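Local coordinates for protein PEPTIDE N-myristoyltransferase (Saccharomyces cerevisiae, PDB 1IIC) that transfers the myristoyl group from myristoyl-CoA to the N-terminal glycine of its protein substrates, at residues N192-L204 / F301-G313. Sequence-based numbering, arbitrary orientation.
Sequences NWKKLYEVDFTGL and FTILNNTKYKDLG
Tyr309 packs against Lys195 and Glu198 of helix 193-198, its ring between two lysine chains: Lys195 CG sits over one face, 3.7 Å from the ring centroid in a CH-pi contact, and Lys308 CG over the opposite one. With CG anti to the backbone N (chi1 175°) and every later torsion also trans, Lys195 runs straight past the ring until NZ gives a hydrogen bond of 2.7 Å to Asp311 O; the same ammonium forms a salt bridge with Asp361. At the ring's edge is Glu198 OE1, gripped by two donors. Lys308 NZ meets Glu198 OE1 at 2.8 Å on the syn side, a salt bridge. Tyr309 OH donates to the same Glu198 OE1 at 3.1 Å from well above the carboxylate plane. Were Tyr309 an alanine, the Lys195 methylenes would probably lose their aromatic neighbour and Glu198 OE1 one of its two donors, leaving the carboxylate less fixed in rotation. Deeper in, Leu312 points CD2 at the centre of the Phe201 ring, 12° off its normal, and CD1 at Leu196 CD2. Phe201 CZ then meets the edge of Phe301, and Phe78 joins both rings. Asn306 OD1 accepts from Lys308 N, an Asx turn, and also from Tyr309 N, an Asx motif. This is a beta-hairpin end packed on a short helix closed by a Schellman motif, at the periphery of the C-terminal acetyltransferase-like region.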
loop_
_atom_site.group_PDB
_atom_site.type_symbol
_atom_site.label_atom_id
_atom_site.label_comp_id
_atom_site.label_asym_id
_atom_site.label_seq_id
_atom_site.Cartn_x
_atom_site.Cartn_y
_atom_site.Cartn_z
ATOM N N ASN A 192 15.761 14.277 -1.014
ATOM C CA ASN A 192 16.177 15.562 -0.482
ATOM C C ASN A 192 16.921 15.263 0.822
ATOM O O ASN A 192 16.386 15.472 1.910
ATOM C CB ASN A 192 14.948 16.411 -0.192
ATOM C CG ASN A 192 15.288 17.867 -0.010
ATOM O OD1 ASN A 192 16.280 18.206 0.636
ATOM N ND2 ASN A 192 14.464 18.742 -0.577
ATOM N N TRP A 193 18.157 14.778 0.716
ATOM C CA TRP A 193 18.912 14.422 1.918
ATOM C C TRP A 193 18.997 15.507 2.974
ATOM O O TRP A 193 18.604 15.291 4.120
ATOM C CB TRP A 193 20.341 13.983 1.589
ATOM C CG TRP A 193 21.008 13.355 2.790
ATOM C CD1 TRP A 193 20.931 12.046 3.170
ATOM C CD2 TRP A 193 21.754 14.024 3.819
ATOM N NE1 TRP A 193 21.575 11.858 4.367
ATOM C CE2 TRP A 193 22.090 13.054 4.789
ATOM C CE3 TRP A 193 22.167 15.350 4.017
ATOM C CZ2 TRP A 193 22.825 13.365 5.943
ATOM C CZ3 TRP A 193 22.900 15.661 5.170
ATOM C CH2 TRP A 193 23.220 14.670 6.114
ATOM N N LYS A 194 19.526 16.666 2.601
ATOM C CA LYS A 194 19.687 17.757 3.551
ATOM C C LYS A 194 18.449 17.991 4.412
ATOM O O LYS A 194 18.560 18.125 5.622
ATOM C CB LYS A 194 20.083 19.042 2.824
ATOM C CG LYS A 194 20.580 20.133 3.763
ATOM C CD LYS A 194 21.101 21.349 3.002
ATOM C CE LYS A 194 21.618 22.410 3.961
ATOM N NZ LYS A 194 22.716 21.879 4.819
ATOM N N LYS A 195 17.271 18.029 3.797
ATOM C CA LYS A 195 16.034 18.240 4.548
ATOM C C LYS A 195 15.664 17.041 5.417
ATOM O O LYS A 195 15.185 17.213 6.534
ATOM C CB LYS A 195 14.874 18.556 3.601
ATOM C CG LYS A 195 13.513 18.677 4.279
ATOM C CD LYS A 195 12.414 18.973 3.264
ATOM C CE LYS A 195 11.052 19.093 3.920
ATOM N NZ LYS A 195 9.940 19.372 2.938
ATOM N N LEU A 196 15.856 15.828 4.905
ATOM C CA LEU A 196 15.540 14.634 5.689
ATOM C C LEU A 196 16.369 14.640 6.971
ATOM O O LEU A 196 15.878 14.307 8.053
ATOM C CB LEU A 196 15.860 13.359 4.898
ATOM C CG LEU A 196 14.914 13.006 3.749
ATOM C CD1 LEU A 196 15.451 11.790 2.991
ATOM C CD2 LEU A 196 13.520 12.713 4.308
ATOM N N TYR A 197 17.632 15.025 6.839
ATOM C CA TYR A 197 18.526 15.065 7.980
ATOM C C TYR A 197 18.088 16.119 8.992
ATOM O O TYR A 197 18.005 15.841 10.188
ATOM C CB TYR A 197 19.946 15.354 7.520
ATOM C CG TYR A 197 20.950 15.368 8.645
ATOM C CD1 TYR A 197 21.107 14.267 9.472
ATOM C CD2 TYR A 197 21.756 16.482 8.868
ATOM C CE1 TYR A 197 22.048 14.273 10.504
ATOM C CE2 TYR A 197 22.699 16.496 9.892
ATOM C CZ TYR A 197 22.841 15.391 10.705
ATOM O OH TYR A 197 23.783 15.422 11.712
ATOM N N GLU A 198 17.804 17.325 8.514
ATOM C CA GLU A 198 17.378 18.400 9.393
ATOM C C GLU A 198 16.053 18.142 10.121
ATOM O O GLU A 198 15.831 18.686 11.203
ATOM C CB GLU A 198 17.326 19.716 8.616
ATOM C CG GLU A 198 18.670 20.449 8.625
ATOM C CD GLU A 198 18.756 21.586 7.618
ATOM O OE1 GLU A 198 17.790 22.369 7.501
ATOM O OE2 GLU A 198 19.806 21.702 6.951
ATOM N N VAL A 199 15.175 17.320 9.541
ATOM C CA VAL A 199 13.902 17.001 10.197
ATOM C C VAL A 199 14.046 15.640 10.869
ATOM O O VAL A 199 13.065 14.976 11.207
ATOM C CB VAL A 199 12.723 16.951 9.201
ATOM C CG1 VAL A 199 12.608 18.282 8.471
ATOM C CG2 VAL A 199 12.900 15.786 8.228
ATOM N N ASP A 200 15.300 15.235 11.029
ATOM C CA ASP A 200 15.669 13.990 11.681
ATOM C C ASP A 200 15.067 12.697 11.126
ATOM O O ASP A 200 14.688 11.809 11.891
ATOM C CB ASP A 200 15.368 14.105 13.177
ATOM C CG ASP A 200 16.162 13.119 14.003
ATOM O OD1 ASP A 200 17.370 12.960 13.713
ATOM O OD2 ASP A 200 15.591 12.519 14.944
ATOM N N PHE A 201 14.987 12.578 9.804
ATOM C CA PHE A 201 14.462 11.354 9.209
ATOM C C PHE A 201 15.562 10.415 8.719
ATOM O O PHE A 201 15.296 9.256 8.409
ATOM C CB PHE A 201 13.467 11.669 8.086
ATOM C CG PHE A 201 12.030 11.615 8.538
ATOM C CD1 PHE A 201 11.592 12.407 9.594
ATOM C CD2 PHE A 201 11.132 10.730 7.954
ATOM C CE1 PHE A 201 10.282 12.315 10.073
ATOM C CE2 PHE A 201 9.821 10.634 8.425
ATOM C CZ PHE A 201 9.399 11.433 9.495
ATOM N N THR A 202 16.791 10.918 8.657
ATOM C CA THR A 202 17.951 10.112 8.254
ATOM C C THR A 202 19.127 10.570 9.108
ATOM O O THR A 202 19.124 11.687 9.629
ATOM C CB THR A 202 18.343 10.308 6.756
ATOM O OG1 THR A 202 17.236 9.973 5.915
ATOM C CG2 THR A 202 19.517 9.398 6.385
ATOM N N GLY A 203 20.136 9.715 9.241
ATOM C CA GLY A 203 21.293 10.071 10.038
ATOM C C GLY A 203 22.494 10.498 9.219
ATOM O O GLY A 203 22.426 10.625 7.996
ATOM N N LEU A 204 23.602 10.730 9.912
ATOM C CA LEU A 204 24.857 11.130 9.292
ATOM C C LEU A 204 25.901 10.175 9.856
ATOM O O LEU A 204 26.475 10.425 10.915
ATOM C CB LEU A 204 25.192 12.574 9.669
ATOM C CG LEU A 204 26.538 13.159 9.233
ATOM C CD1 LEU A 204 26.713 13.048 7.723
ATOM C CD2 LEU A 204 26.607 14.619 9.667
ATOM N N PHE A 301 3.717 14.048 5.247
ATOM C CA PHE A 301 3.710 14.080 6.705
ATOM C C PHE A 301 3.732 15.558 7.057
ATOM O O PHE A 301 4.229 16.373 6.285
ATOM C CB PHE A 301 4.987 13.458 7.298
ATOM C CG PHE A 301 4.928 11.969 7.490
ATOM C CD1 PHE A 301 6.056 11.279 7.910
ATOM C CD2 PHE A 301 3.758 11.258 7.262
ATOM C CE1 PHE A 301 6.022 9.895 8.099
ATOM C CE2 PHE A 301 3.713 9.882 7.448
ATOM C CZ PHE A 301 4.848 9.198 7.867
ATOM N N THR A 302 3.193 15.906 8.218
ATOM C CA THR A 302 3.236 17.289 8.680
ATOM C C THR A 302 4.407 17.276 9.658
ATOM O O THR A 302 4.532 16.347 10.458
ATOM C CB THR A 302 1.937 17.701 9.428
ATOM O OG1 THR A 302 0.854 17.818 8.493
ATOM C CG2 THR A 302 2.124 19.037 10.138
ATOM N N ILE A 303 5.281 18.274 9.578
ATOM C CA ILE A 303 6.432 18.342 10.476
ATOM C C ILE A 303 6.088 19.268 11.643
ATOM O O ILE A 303 5.424 20.291 11.458
ATOM C CB ILE A 303 7.692 18.873 9.740
ATOM C CG1 ILE A 303 8.031 17.953 8.562
ATOM C CG2 ILE A 303 8.893 18.934 10.703
ATOM C CD1 ILE A 303 8.598 16.585 8.961
ATOM N N LEU A 304 6.535 18.901 12.839
ATOM C CA LEU A 304 6.245 19.690 14.033
ATOM C C LEU A 304 7.502 20.236 14.697
ATOM O O LEU A 304 8.580 19.656 14.579
ATOM C CB LEU A 304 5.482 18.839 15.061
ATOM C CG LEU A 304 4.203 18.091 14.653
ATOM C CD1 LEU A 304 3.721 17.246 15.821
ATOM C CD2 LEU A 304 3.115 19.078 14.235
ATOM N N ASN A 305 7.346 21.362 15.387
ATOM C CA ASN A 305 8.435 21.997 16.125
ATOM C C ASN A 305 9.683 22.371 15.331
ATOM O O ASN A 305 10.773 22.429 15.894
ATOM C CB ASN A 305 8.836 21.096 17.295
ATOM C CG ASN A 305 7.655 20.740 18.182
ATOM O OD1 ASN A 305 7.532 19.606 18.642
ATOM N ND2 ASN A 305 6.787 21.715 18.429
ATOM N N ASN A 306 9.536 22.624 14.036
ATOM C CA ASN A 306 10.687 23.006 13.236
ATOM C C ASN A 306 10.443 24.356 12.593
ATOM O O ASN A 306 9.430 24.565 11.922
ATOM C CB ASN A 306 10.992 21.967 12.158
ATOM C CG ASN A 306 12.343 22.204 11.492
ATOM O OD1 ASN A 306 12.569 23.241 10.870
ATOM N ND2 ASN A 306 13.246 21.244 11.636
ATOM N N THR A 307 11.395 25.260 12.809
ATOM C CA THR A 307 11.346 26.627 12.303
ATOM C C THR A 307 11.525 26.714 10.793
ATOM O O THR A 307 11.044 27.652 10.161
ATOM C CB THR A 307 12.449 27.499 12.960
ATOM O OG1 THR A 307 12.298 27.482 14.385
ATOM C CG2 THR A 307 12.369 28.934 12.464
ATOM N N LYS A 308 12.227 25.741 10.215
ATOM C CA LYS A 308 12.486 25.769 8.780
ATOM C C LYS A 308 11.499 24.990 7.908
ATOM O O LYS A 308 11.188 25.413 6.790
ATOM C CB LYS A 308 13.915 25.283 8.494
ATOM C CG LYS A 308 14.373 25.567 7.059
ATOM C CD LYS A 308 15.669 24.843 6.702
ATOM C CE LYS A 308 16.899 25.714 6.848
ATOM N NZ LYS A 308 18.109 24.933 6.453
ATOM N N TYR A 309 11.010 23.855 8.405
ATOM C CA TYR A 309 10.070 23.052 7.624
ATOM C C TYR A 309 8.839 22.676 8.431
ATOM O O TYR A 309 8.909 22.527 9.646
ATOM C CB TYR A 309 10.724 21.749 7.144
ATOM C CG TYR A 309 12.123 21.870 6.592
ATOM C CD1 TYR A 309 13.234 21.767 7.427
ATOM C CD2 TYR A 309 12.343 22.054 5.227
ATOM C CE1 TYR A 309 14.528 21.841 6.916
ATOM C CE2 TYR A 309 13.630 22.129 4.704
ATOM C CZ TYR A 309 14.716 22.020 5.555
ATOM O OH TYR A 309 15.993 22.094 5.050
ATOM N N LYS A 310 7.709 22.513 7.755
ATOM C CA LYS A 310 6.483 22.110 8.437
ATOM C C LYS A 310 5.775 20.987 7.689
ATOM O O LYS A 310 4.706 20.540 8.101
ATOM C CB LYS A 310 5.534 23.297 8.613
ATOM C CG LYS A 310 6.081 24.384 9.531
ATOM C CD LYS A 310 4.966 25.275 10.075
ATOM C CE LYS A 310 4.045 25.776 8.965
ATOM N NZ LYS A 310 4.805 26.356 7.818
ATOM N N ASP A 311 6.392 20.529 6.600
ATOM C CA ASP A 311 5.844 19.456 5.773
ATOM C C ASP A 311 6.967 18.648 5.144
ATOM O O ASP A 311 8.025 19.188 4.832
ATOM C CB ASP A 311 4.958 20.041 4.672
ATOM C CG ASP A 311 3.670 20.630 5.219
ATOM O OD1 ASP A 311 2.773 19.847 5.601
ATOM O OD2 ASP A 311 3.559 21.873 5.282
ATOM N N LEU A 312 6.730 17.353 4.956
ATOM C CA LEU A 312 7.716 16.463 4.356
ATOM C C LEU A 312 7.064 15.659 3.238
ATOM O O LEU A 312 6.093 14.945 3.479
ATOM C CB LEU A 312 8.266 15.500 5.409
ATOM C CG LEU A 312 9.345 14.513 4.958
ATOM C CD1 LEU A 312 10.584 15.269 4.503
ATOM C CD2 LEU A 312 9.687 13.590 6.116
ATOM N N GLY A 313 7.602 15.783 2.027
ATOM C CA GLY A 313 7.066 15.067 0.883
ATOM C C GLY A 313 7.476 13.608 0.885
ATOM O O GLY A 313 8.652 13.271 1.019
#